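Local atomic coordinates of transcriptional regulator, TetR family (Agrobacterium tumefaciens, PDB entry 2G7S), a protein that probably binds operator DNA through its N-terminal helix-turn-helix region and regulates transcription as a dimeric member of the TetR family. Residues S51-V56 / P117-L122; S61-E66 / C104-L109; E83-Y88 / D133-V138. All coordinates share one frame; numbering follows the deposited sequence. Where two conformers were deposited one is given.

Interaction 1 of 3, residues S51-V56 / P117-L122; sequences SKSDLV and PETVVL
S53 lays its CB against the ring of P117, with CB 3.6 Å from P117 CG and slightly farther from P117 CB. Its OG sits between the backbone N and the carbonyl carbon (chi1 65°) and binds a water at 2.9 Å; that water also lies 2.8 Å from T119 OG1, so one solvent molecule joins the two hydroxyls across the contact. One turn deeper, V56 and V120 meet methyl to methyl, CG1 to CG1 at 3.9 Å, while V120 CG2 rests 3.8 Å from the carbonyl O of S53. The two short helical segments run almost parallel, at 8°, with axes 9.1 Å apart at their closest. Both have just begun: P117 and S51 hold the N-cap positions, and S51 OG accepts from D54 N at 3.0 Å. The loop residue Y26 is touched by both V56 and P117. Helix 52-77 starts here in the probable DNA-binding region, while helix 118-144 belongs to the TetR-like C-terminal region. With two valines buried and a proline on a serine CB, the join is mainly apolar, its one polar link made through a water and not by a direct bond.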
ATOM      1  N   SER A  51      11.531 -18.156 -16.411  1.00 12.65           N
ATOM      2  CA  SER A  51      12.135 -17.033 -15.753  1.00 10.53           C
ATOM      3  C   SER A  51      11.291 -16.740 -14.543  1.00 10.65           C
ATOM      4  O   SER A  51      10.113 -17.162 -14.470  1.00  9.39           O
ATOM      5  CB  SER A  51      12.089 -15.817 -16.657  1.00 13.24           C
ATOM      6  OG  SER A  51      10.729 -15.425 -16.875  1.00 11.94           O
ATOM      7  N   LYS A  52      11.844 -15.945 -13.634  1.00 10.67           N
ATOM      8  CA  LYS A  52      11.086 -15.516 -12.469  1.00  9.60           C
ATOM      9  C   LYS A  52       9.922 -14.620 -12.871  1.00  9.97           C
ATOM     10  O   LYS A  52       8.818 -14.712 -12.264  1.00  9.37           O
ATOM     11  CB  LYS A  52      12.037 -14.800 -11.503  1.00 10.33           C
ATOM     12  CG  LYS A  52      11.309 -14.319 -10.257  1.00 10.98           C
ATOM     13  CD  LYS A  52      12.362 -13.644  -9.337  1.00 13.34           C
ATOM     14  CE  LYS A  52      11.692 -13.207  -8.060  1.00 14.92           C
ATOM     15  NZ  LYS A  52      12.719 -12.561  -7.108  1.00 15.79           N
ATOM     16  N   SER A  53      10.085 -13.811 -13.898  1.00  8.64           N
ATOM     17  CA  SER A  53       8.946 -12.968 -14.334  1.00  8.76           C
ATOM     18  C   SER A  53       7.815 -13.863 -14.782  1.00 10.01           C
ATOM     19  O   SER A  53       6.639 -13.531 -14.512  1.00  9.45           O
ATOM     20  CB  SER A  53       9.343 -11.991 -15.408  1.00 10.29           C
ATOM     21  OG  SER A  53       9.708 -12.615 -16.577  1.00 11.77           O
ATOM     22  N   ASP A  54       8.137 -14.942 -15.530  1.00  7.94           N
ATOM     23  CA  ASP A  54       7.060 -15.809 -15.930  1.00  8.59           C
ATOM     24  C   ASP A  54       6.390 -16.528 -14.735  1.00  8.91           C
ATOM     25  O   ASP A  54       5.145 -16.645 -14.682  1.00  8.97           O
ATOM     26  CB  ASP A  54       7.618 -16.859 -16.864  1.00 10.92           C
ATOM     27  CG  ASP A  54       6.525 -17.846 -17.319  1.00 14.80           C
ATOM     28  OD1 ASP A  54       5.648 -17.388 -18.098  1.00 17.90           O
ATOM     29  OD2 ASP A  54       6.602 -19.010 -16.905  1.00 20.38           O
ATOM     30  N   LEU A  55       7.199 -16.970 -13.771  1.00  8.17           N
ATOM     31  CA  LEU A  55       6.620 -17.597 -12.587  1.00  8.84           C
ATOM     32  C   LEU A  55       5.638 -16.632 -11.909  1.00  8.86           C
ATOM     33  O   LEU A  55       4.494 -17.002 -11.543  1.00  8.94           O
ATOM     34  CB  LEU A  55       7.802 -17.927 -11.665  1.00  9.06           C
ATOM     35  CG  LEU A  55       7.465 -18.799 -10.486  1.00 15.69           C
ATOM     36  CD1 LEU A  55       8.818 -19.456  -9.929  1.00 17.13           C
ATOM     37  CD2 LEU A  55       6.874 -17.978  -9.477  1.00 16.76           C
ATOM     38  N   VAL A  56       6.080 -15.385 -11.754  1.00  8.16           N
ATOM     39  CA  VAL A  56       5.196 -14.427 -11.043  1.00  7.56           C
ATOM     40  C   VAL A  56       3.977 -14.031 -11.917  1.00  7.92           C
ATOM     41  O   VAL A  56       2.862 -13.876 -11.357  1.00  7.87           O
ATOM     42  CB  VAL A  56       6.029 -13.227 -10.586  1.00  7.91           C
ATOM     43  CG1 VAL A  56       5.107 -12.150  -9.956  1.00  9.10           C
ATOM     44  CG2 VAL A  56       7.076 -13.727  -9.552  1.00  9.42           C
ATOM     45  N   PRO A 117       9.024  -6.412 -13.690  1.00  8.62           N
ATOM     46  CA  PRO A 117       8.912  -6.661 -15.113  1.00  8.99           C
ATOM     47  C   PRO A 117       7.617  -6.124 -15.722  1.00  8.71           C
ATOM     48  O   PRO A 117       6.545  -6.251 -15.087  1.00  9.53           O
ATOM     49  CB  PRO A 117       8.953  -8.211 -15.208  1.00 10.68           C
ATOM     50  CG  PRO A 117       9.579  -8.706 -13.891  1.00 12.13           C
ATOM     51  CD  PRO A 117       9.127  -7.625 -12.848  1.00  9.95           C
ATOM     52  N   GLU A 118       7.691  -5.598 -16.932  1.00  9.26           N
ATOM     53  CA  GLU A 118       6.486  -5.044 -17.549  1.00 10.67           C
ATOM     54  C   GLU A 118       5.374  -6.102 -17.636  1.00  8.79           C
ATOM     55  O   GLU A 118       4.173  -5.753 -17.515  1.00  9.53           O
ATOM     56  CB  GLU A 118       6.751  -4.574 -18.950  1.00 12.65           C
ATOM     57  CG  GLU A 118       7.747  -3.423 -18.989  1.00 15.59           C
ATOM     58  CD  GLU A 118       8.054  -2.940 -20.412  1.00 18.44           C
ATOM     59  OE1 GLU A 118       7.755  -3.623 -21.414  1.00 18.81           O
ATOM     60  OE2 GLU A 118       8.697  -1.857 -20.488  1.00 21.15           O
ATOM     61  N   THR A 119       5.732  -7.371 -17.885  1.00  8.93           N
ATOM     62  CA  THR A 119       4.665  -8.376 -18.014  1.00  8.30           C
ATOM     63  C   THR A 119       3.919  -8.585 -16.687  1.00  8.41           C
ATOM     64  O   THR A 119       2.669  -8.800 -16.679  1.00  8.85           O
ATOM     65  CB  THR A 119       5.201  -9.716 -18.476  1.00  8.75           C
ATOM     66  OG1 THR A 119       6.289 -10.062 -17.613  1.00  9.40           O
ATOM     67  CG2 THR A 119       5.737  -9.591 -19.967  1.00 11.24           C
ATOM     68  N   VAL A 120       4.640  -8.484 -15.570  1.00  7.54           N
ATOM     69  CA  VAL A 120       3.998  -8.564 -14.251  1.00  7.75           C
ATOM     70  C   VAL A 120       3.126  -7.352 -14.000  1.00  7.03           C
ATOM     71  O   VAL A 120       2.006  -7.493 -13.458  1.00  8.05           O
ATOM     72  CB  VAL A 120       5.086  -8.739 -13.143  1.00  8.06           C
ATOM     73  CG1 VAL A 120       4.413  -8.774 -11.750  1.00  8.74           C
ATOM     74  CG2 VAL A 120       5.860 -10.033 -13.407  1.00  9.91           C
ATOM     75  N   VAL A 121       3.642  -6.184 -14.386  1.00  8.38           N
ATOM     76  CA  VAL A 121       2.848  -4.950 -14.194  1.00  8.98           C
ATOM     77  C   VAL A 121       1.490  -5.053 -14.900  1.00  8.04           C
ATOM     78  O   VAL A 121       0.465  -4.630 -14.370  1.00  8.51           O
ATOM     79  CB  VAL A 121       3.635  -3.723 -14.693  1.00  9.53           C
ATOM     80  CG1 VAL A 121       2.777  -2.422 -14.629  1.00 11.24           C
ATOM     81  CG2 VAL A 121       4.909  -3.596 -13.854  1.00 11.21           C
ATOM     82  N   LEU A 122       1.478  -5.674 -16.103  1.00  8.77           N
ATOM     83  CA  LEU A 122       0.209  -5.809 -16.828  1.00  9.69           C
ATOM     84  C   LEU A 122      -0.786  -6.598 -15.961  1.00  8.62           C
ATOM     85  O   LEU A 122      -1.981  -6.230 -15.900  1.00 11.18           O
ATOM     86  CB  LEU A 122       0.434  -6.553 -18.176  1.00 11.54           C
ATOM     87  CG  LEU A 122       1.207  -5.808 -19.213  1.00 16.34           C
ATOM     88  CD1 LEU A 122       1.407  -6.815 -20.439  1.00 19.81           C
ATOM     89  CD2 LEU A 122       0.438  -4.572 -19.666  1.00 20.40           C
TER
HETATM   90  O   HOH W   1       7.382 -12.566 -18.265  1.00 12.39           O

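Interaction 2 of 3, residues S61-E66 / C104-L109; sequences SQYRQE and CVCALL
Y63 reaches from helix 52-77 to the start of helix 105-110, and its side chain carries most of the contact. Its CB points toward the other segment, and with CG anti to the backbone N (chi1 167°) the ring is directed at the first turn of that helix. CG lies 4.0 Å from V105 CB. V105 CG2 lies over the face nearest CD1, at 3.7 Å, with CE1 a little farther from the same methyl; across the ring CD2 comes to 3.9 Å from C106 SG, and CE2 is 4.0 Å from that sulfur. V105 CB stands 3.9 Å from the ring centroid and 5° off the ring normal, a CH-pi contact over one face. C106 SG approaches obliquely instead, 4.9 Å from the ring centroid, as a sulfur-aromatic contact. C104 SG makes a similar approach near CZ and OH at the tip, but the model is too tight there for its details to be trusted. R18 of helix 6-24 touches both Y63 and V105, and C104 also packs on M169 of helix 154-173. A buried tyrosine thus packs its ring on the first turn of helix 105-110, joining the long helix 52-77, which comes from the N-terminal region, to the C-terminal helices of the all-helical TetR fold.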
ATOM      1  N   SER A  61      -1.734 -14.407 -12.350  1.00  9.32           N
ATOM      2  CA  SER A  61      -2.935 -14.777 -13.141  1.00 10.25           C
ATOM      3  C   SER A  61      -3.826 -15.762 -12.330  1.00 11.11           C
ATOM      4  O   SER A  61      -5.077 -15.604 -12.287  1.00 12.86           O
ATOM      5  CB  SER A  61      -2.462 -15.463 -14.447  1.00 12.32           C
ATOM      6  OG  SER A  61      -3.567 -15.876 -15.181  1.00 16.91           O
ATOM      7  N   GLN A  62      -3.209 -16.702 -11.618  1.00 11.62           N
ATOM      8  CA  GLN A  62      -3.990 -17.696 -10.834  1.00 11.70           C
ATOM      9  C   GLN A  62      -4.648 -16.959  -9.648  1.00 12.00           C
ATOM     10  O   GLN A  62      -5.805 -17.275  -9.258  1.00 13.99           O
ATOM     11  CB  GLN A  62      -3.020 -18.746 -10.284  1.00 13.47           C
ATOM     12  CG  GLN A  62      -3.646 -19.820  -9.370  1.00 18.21           C
ATOM     13  CD  GLN A  62      -2.524 -20.736  -8.906  1.00 25.40           C
ATOM     14  OE1 GLN A  62      -1.728 -20.404  -8.001  1.00 25.95           O
ATOM     15  NE2 GLN A  62      -2.400 -21.860  -9.570  1.00 28.39           N
ATOM     16  N   TYR A  63      -3.915 -16.033  -9.024  1.00 11.59           N
ATOM     17  CA  TYR A  63      -4.471 -15.304  -7.851  1.00 11.68           C
ATOM     18  C   TYR A  63      -5.719 -14.501  -8.333  1.00 12.03           C
ATOM     19  O   TYR A  63      -6.743 -14.445  -7.640  1.00 12.19           O
ATOM     20  CB  TYR A  63      -3.400 -14.302  -7.331  1.00 12.72           C
ATOM     21  CG  TYR A  63      -4.016 -13.335  -6.370  1.00 11.22           C
ATOM     22  CD1 TYR A  63      -4.205 -13.708  -5.014  1.00 15.89           C
ATOM     23  CD2 TYR A  63      -4.381 -12.035  -6.785  1.00 11.85           C
ATOM     24  CE1 TYR A  63      -4.769 -12.803  -4.116  1.00 15.05           C
ATOM     25  CE2 TYR A  63      -4.912 -11.088  -5.843  1.00 11.78           C
ATOM     26  CZ  TYR A  63      -5.119 -11.505  -4.540  1.00 14.52           C
ATOM     27  OH  TYR A  63      -5.691 -10.656  -3.571  1.00 15.65           O
ATOM     28  N   ARG A  64      -5.619 -13.850  -9.483  0.50 11.66           N
ATOM     29  CA  ARG A  64      -6.743 -13.068  -9.963  0.50 12.03           C
ATOM     30  C   ARG A  64      -7.904 -14.020 -10.262  0.50 13.54           C
ATOM     31  O   ARG A  64      -9.042 -13.760  -9.843  0.50 13.45           O
ATOM     32  CB  ARG A  64      -6.364 -12.287 -11.181  0.50 11.38           C
ATOM     33  CG  ARG A  64      -5.402 -11.167 -10.824  0.50  9.41           C
ATOM     34  CD  ARG A  64      -4.968 -10.505 -12.141  0.50 11.91           C
ATOM     35  NE  ARG A  64      -6.131  -9.868 -12.757  0.50 10.50           N
ATOM     36  CZ  ARG A  64      -6.256  -9.615 -14.064  0.50 13.50           C
ATOM     37  NH1 ARG A  64      -5.286  -9.925 -14.951  0.50 12.45           N
ATOM     38  NH2 ARG A  64      -7.386  -9.049 -14.506  0.50 16.07           N
ATOM     39  N   GLN A  65      -7.634 -15.137 -10.933  1.00 15.04           N
ATOM     40  CA  GLN A  65      -8.730 -16.099 -11.275  1.00 18.27           C
ATOM     41  C   GLN A  65      -9.476 -16.460  -9.990  1.00 17.26           C
ATOM     42  O   GLN A  65     -10.754 -16.387  -9.937  1.00 17.29           O
ATOM     43  CB  GLN A  65      -8.156 -17.371 -11.983  1.00 18.66           C
ATOM     44  CG  GLN A  65      -7.781 -17.229 -13.436  1.00 24.33           C
ATOM     45  CD  GLN A  65      -7.272 -18.553 -14.014  1.00 28.27           C
ATOM     46  OE1 GLN A  65      -6.433 -19.252 -13.394  1.00 36.05           O
ATOM     47  NE2 GLN A  65      -7.750 -18.893 -15.206  1.00 37.37           N
ATOM     48  N   GLU A  66      -8.739 -16.757  -8.920  1.00 14.81           N
ATOM     49  CA  GLU A  66      -9.338 -17.116  -7.659  1.00 16.69           C
ATOM     50  C   GLU A  66     -10.056 -15.914  -7.064  1.00 15.54           C
ATOM     51  O   GLU A  66     -11.122 -16.068  -6.434  1.00 17.42           O
ATOM     52  CB  GLU A  66      -8.252 -17.604  -6.703  1.00 16.89           C
ATOM     53  CG  GLU A  66      -7.704 -18.959  -7.121  1.00 19.52           C
ATOM     54  CD  GLU A  66      -6.482 -19.319  -6.248  1.00 22.40           C
ATOM     55  OE1 GLU A  66      -6.274 -18.752  -5.140  1.00 25.69           O
ATOM     56  OE2 GLU A  66      -5.724 -20.177  -6.685  1.00 25.14           O
ATOM     57  N   CYS A 104      -3.198  -8.680  -0.090  1.00  8.35           N
ATOM     58  CA  CYS A 104      -3.474  -8.966  -1.493  1.00  7.53           C
ATOM     59  C   CYS A 104      -2.131  -8.968  -2.283  1.00  7.19           C
ATOM     60  O   CYS A 104      -1.352  -8.023  -2.195  1.00  7.54           O
ATOM     61  CB  CYS A 104      -4.405  -7.870  -1.992  1.00 10.10           C
ATOM     62  SG  CYS A 104      -4.593  -7.945  -3.834  1.00  8.57           S
ATOM     63  N   VAL A 105      -1.874 -10.038  -3.046  1.00  7.42           N
ATOM     64  CA  VAL A 105      -0.670 -10.124  -3.873  1.00  7.59           C
ATOM     65  C   VAL A 105      -0.557  -8.925  -4.780  1.00  5.90           C
ATOM     66  O   VAL A 105       0.545  -8.392  -4.987  1.00  7.67           O
ATOM     67  CB  VAL A 105      -0.845 -11.420  -4.756  1.00 10.41           C
ATOM     68  CG1 VAL A 105       0.188 -11.439  -5.901  1.00 12.97           C
ATOM     69  CG2 VAL A 105      -0.770 -12.700  -3.915  1.00 14.34           C
ATOM     70  N   CYS A 106      -1.698  -8.523  -5.377  1.00  7.29           N
ATOM     71  CA  CYS A 106      -1.624  -7.458  -6.389  1.00  6.50           C
ATOM     72  C   CYS A 106      -1.447  -6.104  -5.703  1.00  6.37           C
ATOM     73  O   CYS A 106      -0.714  -5.249  -6.206  1.00  7.33           O
ATOM     74  CB  CYS A 106      -2.842  -7.433  -7.269  1.00  7.64           C
ATOM     75  SG  CYS A 106      -2.803  -8.875  -8.390  1.00 10.48           S
ATOM     76  N   ALA A 107      -2.091  -5.881  -4.545  1.00  6.98           N
ATOM     77  CA  ALA A 107      -1.884  -4.618  -3.882  1.00  7.33           C
ATOM     78  C   ALA A 107      -0.400  -4.474  -3.476  1.00  6.85           C
ATOM     79  O   ALA A 107       0.178  -3.372  -3.498  1.00  7.85           O
ATOM     80  CB  ALA A 107      -2.826  -4.513  -2.646  1.00  7.71           C
ATOM     81  N   LEU A 108       0.202  -5.574  -3.006  1.00  6.53           N
ATOM     82  CA  LEU A 108       1.582  -5.511  -2.580  1.00  6.91           C
ATOM     83  C   LEU A 108       2.470  -5.212  -3.791  1.00  6.88           C
ATOM     84  O   LEU A 108       3.361  -4.358  -3.742  1.00  8.26           O
ATOM     85  CB  LEU A 108       2.000  -6.843  -1.816  1.00  8.69           C
ATOM     86  CG  LEU A 108       3.132  -6.659  -0.734  1.00  9.98           C
ATOM     87  CD1 LEU A 108       3.230  -7.900   0.144  1.00 12.81           C
ATOM     88  CD2 LEU A 108       4.482  -6.230  -1.202  1.00 17.99           C
ATOM     89  N   LEU A 109       2.288  -5.996  -4.862  1.00  6.47           N
ATOM     90  CA  LEU A 109       3.136  -5.774  -6.037  1.00  5.95           C
ATOM     91  C   LEU A 109       2.935  -4.351  -6.584  1.00  6.44           C
ATOM     92  O   LEU A 109       3.873  -3.817  -7.156  1.00  7.71           O
ATOM     93  CB  LEU A 109       2.810  -6.791  -7.120  1.00  7.13           C
ATOM     94  CG  LEU A 109       3.317  -8.215  -6.824  1.00  8.72           C
ATOM     95  CD1 LEU A 109       2.703  -9.225  -7.798  1.00 10.02           C
ATOM     96  CD2 LEU A 109       4.869  -8.332  -6.904  1.00 11.99           C
TER

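Interaction 3 of 3, residues E83-Y88 / D133-V138; sequences EQLRAY and DWLTAV
W134 turns its six-membered ring to helix 81-98, where CZ3 comes 4.2 Å from Y88 CG. The ring planes are inclined by 55° and their centroids lie 5.9 Å apart, an oblique aromatic pair. At the edge of the indole, near its plane, CH2 comes 4.3 Å from the backbone O of Q84, while NE1 hydrogen-bonds E75 OE1 of helix 52-77. L135 follows, its CD2 meeting L85 CD2 at 3.7 Å as the two side chains cross; F161 of helix 154-173 touches both L135 and Y88. One turn beyond W134 comes V138. Its CG1, anti to the backbone N (chi1 173°), packs 3.6 Å from L85 CG, and its CG2 stands 3.6 Å above the indole plane of W134, helping to hold that ring in place. Q84 OE1 lies 3.7 Å from V138 CG1, but its polar partner is R141 NH2, a hydrogen bond; Q84 NE2 hydrogen-bonds I78 O. The segment axes approach to 10.8 Å at 144°. Two leucines and a valine between the helices, flanked by an aromatic pair and an anchored glutamine, form an inclined, roughly antiparallel helix packing in the helical bundle of the TetR-like C-terminal domain.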
ATOM      1  N   GLU A  83     -24.916  -5.944   1.220  1.00  9.13           N
ATOM      2  CA  GLU A  83     -24.427  -7.141   1.899  1.00  7.93           C
ATOM      3  C   GLU A  83     -23.329  -7.804   1.091  1.00  8.96           C
ATOM      4  O   GLU A  83     -22.471  -8.481   1.696  1.00  9.36           O
ATOM      5  CB  GLU A  83     -25.616  -8.093   2.169  1.00  9.07           C
ATOM      6  CG  GLU A  83     -26.606  -7.425   3.147  1.00  9.30           C
ATOM      7  CD  GLU A  83     -26.012  -7.068   4.483  1.00 10.81           C
ATOM      8  OE1 GLU A  83     -25.151  -7.826   4.987  1.00 11.11           O
ATOM      9  OE2 GLU A  83     -26.369  -5.999   5.016  1.00 13.65           O
ATOM     10  N   GLN A  84     -23.266  -7.610  -0.214  1.00  8.51           N
ATOM     11  CA  GLN A  84     -22.097  -8.116  -0.980  1.00  9.23           C
ATOM     12  C   GLN A  84     -20.835  -7.347  -0.566  1.00  8.21           C
ATOM     13  O   GLN A  84     -19.780  -7.983  -0.349  1.00  8.69           O
ATOM     14  CB  GLN A  84     -22.351  -7.895  -2.504  1.00  9.25           C
ATOM     15  CG  GLN A  84     -23.507  -8.843  -3.002  1.00 10.17           C
ATOM     16  CD  GLN A  84     -23.978  -8.474  -4.407  1.00 11.90           C
ATOM     17  OE1 GLN A  84     -23.538  -7.487  -5.020  1.00 16.41           O
ATOM     18  NE2 GLN A  84     -24.871  -9.286  -4.930  1.00 14.69           N
ATOM     19  N   LEU A  85     -20.941  -6.015  -0.416  1.00  7.79           N
ATOM     20  CA  LEU A  85     -19.754  -5.262   0.033  1.00  7.80           C
ATOM     21  C   LEU A  85     -19.394  -5.689   1.472  1.00  7.11           C
ATOM     22  O   LEU A  85     -18.180  -5.817   1.779  1.00  7.92           O
ATOM     23  CB  LEU A  85     -19.994  -3.766  -0.002  1.00  8.80           C
ATOM     24  CG  LEU A  85     -20.360  -3.247  -1.383  1.00 10.45           C
ATOM     25  CD1 LEU A  85     -20.769  -1.771  -1.230  1.00 12.55           C
ATOM     26  CD2 LEU A  85     -19.130  -3.365  -2.294  1.00 12.97           C
ATOM     27  N   ARG A  86     -20.393  -5.890   2.320  1.00  7.94           N
ATOM     28  CA  ARG A  86     -20.065  -6.249   3.707  1.00  8.89           C
ATOM     29  C   ARG A  86     -19.381  -7.635   3.724  1.00  7.98           C
ATOM     30  O   ARG A  86     -18.426  -7.892   4.522  1.00  8.18           O
ATOM     31  CB  ARG A  86     -21.363  -6.370   4.539  1.00  9.25           C
ATOM     32  CG  ARG A  86     -21.084  -6.430   6.090  1.00 10.86           C
ATOM     33  CD  ARG A  86     -22.367  -6.781   6.921  1.00 12.47           C
ATOM     34  NE  ARG A  86     -23.486  -5.958   6.475  1.00 11.89           N
ATOM     35  CZ  ARG A  86     -23.648  -4.688   6.816  1.00 12.78           C
ATOM     36  NH1 ARG A  86     -22.785  -4.124   7.687  1.00 12.34           N
ATOM     37  NH2 ARG A  86     -24.669  -3.951   6.309  1.00 14.49           N
ATOM     38  N   ALA A  87     -19.837  -8.556   2.862  1.00  7.80           N
ATOM     39  CA  ALA A  87     -19.224  -9.890   2.845  1.00  8.34           C
ATOM     40  C   ALA A  87     -17.805  -9.840   2.284  1.00  7.51           C
ATOM     41  O   ALA A  87     -16.936 -10.616   2.706  1.00  8.92           O
ATOM     42  CB  ALA A  87     -20.076 -10.877   1.995  1.00  9.21           C
ATOM     43  N   TYR A  88     -17.553  -8.939   1.350  1.00  7.54           N
ATOM     44  CA  TYR A  88     -16.173  -8.758   0.821  1.00  7.34           C
ATOM     45  C   TYR A  88     -15.240  -8.259   1.942  1.00  7.03           C
ATOM     46  O   TYR A  88     -14.102  -8.778   2.086  1.00  8.49           O
ATOM     47  CB  TYR A  88     -16.283  -7.787  -0.384  1.00  7.24           C
ATOM     48  CG  TYR A  88     -14.955  -7.294  -0.872  1.00  7.13           C
ATOM     49  CD1 TYR A  88     -14.107  -8.080  -1.606  1.00  9.63           C
ATOM     50  CD2 TYR A  88     -14.548  -6.016  -0.596  1.00 10.16           C
ATOM     51  CE1 TYR A  88     -12.829  -7.564  -2.054  1.00  8.00           C
ATOM     52  CE2 TYR A  88     -13.329  -5.526  -1.025  1.00 11.76           C
ATOM     53  CZ  TYR A  88     -12.487  -6.275  -1.732  1.00  7.63           C
ATOM     54  OH  TYR A  88     -11.276  -5.761  -2.184  1.00 10.34           O
ATOM     55  N   ASP A 133     -13.969  -2.476 -11.378  1.00  8.16           N
ATOM     56  CA  ASP A 133     -15.163  -2.709 -12.162  1.00  7.48           C
ATOM     57  C   ASP A 133     -16.213  -3.438 -11.308  1.00  7.92           C
ATOM     58  O   ASP A 133     -17.435  -3.152 -11.473  1.00  8.70           O
ATOM     59  CB  ASP A 133     -14.834  -3.560 -13.397  1.00  9.50           C
ATOM     60  CG  ASP A 133     -14.066  -2.816 -14.485  1.00 10.80           C
ATOM     61  OD1 ASP A 133     -13.861  -1.591 -14.395  1.00 11.00           O
ATOM     62  OD2 ASP A 133     -13.674  -3.536 -15.440  1.00 15.88           O
ATOM     63  N   TRP A 134     -15.777  -4.468 -10.589  1.00  8.05           N
ATOM     64  CA  TRP A 134     -16.745  -5.215  -9.763  1.00  8.22           C
ATOM     65  C   TRP A 134     -17.381  -4.327  -8.725  1.00  7.55           C
ATOM     66  O   TRP A 134     -18.619  -4.323  -8.557  1.00  8.09           O
ATOM     67  CB  TRP A 134     -16.057  -6.438  -9.091  1.00  9.06           C
ATOM     68  CG  TRP A 134     -17.041  -7.254  -8.284  1.00  8.93           C
ATOM     69  CD1 TRP A 134     -17.960  -8.136  -8.821  1.00 12.34           C
ATOM     70  CD2 TRP A 134     -17.239  -7.287  -6.855  1.00  9.20           C
ATOM     71  NE1 TRP A 134     -18.727  -8.679  -7.816  1.00 13.90           N
ATOM     72  CE2 TRP A 134     -18.300  -8.185  -6.602  1.00 12.04           C
ATOM     73  CE3 TRP A 134     -16.641  -6.658  -5.779  1.00  9.99           C
ATOM     74  CZ2 TRP A 134     -18.737  -8.492  -5.304  1.00 12.43           C
ATOM     75  CZ3 TRP A 134     -17.100  -6.976  -4.468  1.00 11.39           C
ATOM     76  CH2 TRP A 134     -18.154  -7.855  -4.274  1.00 11.41           C
ATOM     77  N   LEU A 135     -16.569  -3.609  -7.973  1.00  6.81           N
ATOM     78  CA  LEU A 135     -17.126  -2.725  -6.928  1.00  6.79           C
ATOM     79  C   LEU A 135     -18.068  -1.682  -7.562  1.00  5.97           C
ATOM     80  O   LEU A 135     -19.084  -1.314  -6.969  1.00  7.40           O
ATOM     81  CB  LEU A 135     -15.954  -2.003  -6.200  1.00  7.13           C
ATOM     82  CG  LEU A 135     -15.103  -2.930  -5.338  1.00  6.53           C
ATOM     83  CD1 LEU A 135     -13.846  -2.162  -4.957  1.00  8.49           C
ATOM     84  CD2 LEU A 135     -15.876  -3.370  -4.053  1.00  9.27           C
ATOM     85  N   THR A 136     -17.693  -1.168  -8.722  1.00  6.73           N
ATOM     86  CA  THR A 136     -18.530  -0.162  -9.390  1.00  6.20           C
ATOM     87  C   THR A 136     -19.895  -0.768  -9.689  1.00  6.86           C
ATOM     88  O   THR A 136     -20.927  -0.141  -9.453  1.00  8.09           O
ATOM     89  CB  THR A 136     -17.849   0.334 -10.721  1.00  6.94           C
ATOM     90  OG1 THR A 136     -16.637   1.025 -10.397  1.00  7.71           O
ATOM     91  CG2 THR A 136     -18.780   1.284 -11.538  1.00  8.06           C
ATOM     92  N   ALA A 137     -19.898  -1.991 -10.233  1.00  7.32           N
ATOM     93  CA  ALA A 137     -21.172  -2.652 -10.553  1.00  7.93           C
ATOM     94  C   ALA A 137     -21.996  -2.935  -9.288  1.00  7.78           C
ATOM     95  O   ALA A 137     -23.238  -2.773  -9.335  1.00  9.92           O
ATOM     96  CB  ALA A 137     -20.933  -3.890 -11.378  1.00  9.03           C
ATOM     97  N   VAL A 138     -21.373  -3.342  -8.181  1.00  7.78           N
ATOM     98  CA  VAL A 138     -22.115  -3.583  -6.953  1.00  8.00           C
ATOM     99  C   VAL A 138     -22.720  -2.254  -6.496  1.00  8.12           C
ATOM    100  O   VAL A 138     -23.936  -2.208  -6.116  1.00  8.52           O
ATOM    101  CB  VAL A 138     -21.184  -4.091  -5.846  1.00  9.19           C
ATOM    102  CG1 VAL A 138     -21.936  -4.177  -4.485  1.00 11.31           C
ATOM    103  CG2 VAL A 138     -20.620  -5.465  -6.280  1.00 12.72           C
TER

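Helix 52-77 enters interactions 1 and 2, and helix 118-144 enters interactions 1 and 3, so these two long helices tie the set together. Interaction 1 is partly buried, its centre about 17 Å from the chain's centre, and there a water joins hydroxyls beside a small valine pair. Interaction 2, centred about 5 Å from the chain's centre, is buried and pairs an aromatic ring with sulfur and a valine; A107 and L108 in its second segment also pack on the second subunit. Interaction 3 is buried too, on the other side of the chain's centre from interaction 1, with branched aliphatics, an oblique aromatic pair and polar ends bonded to residues outside the two segments.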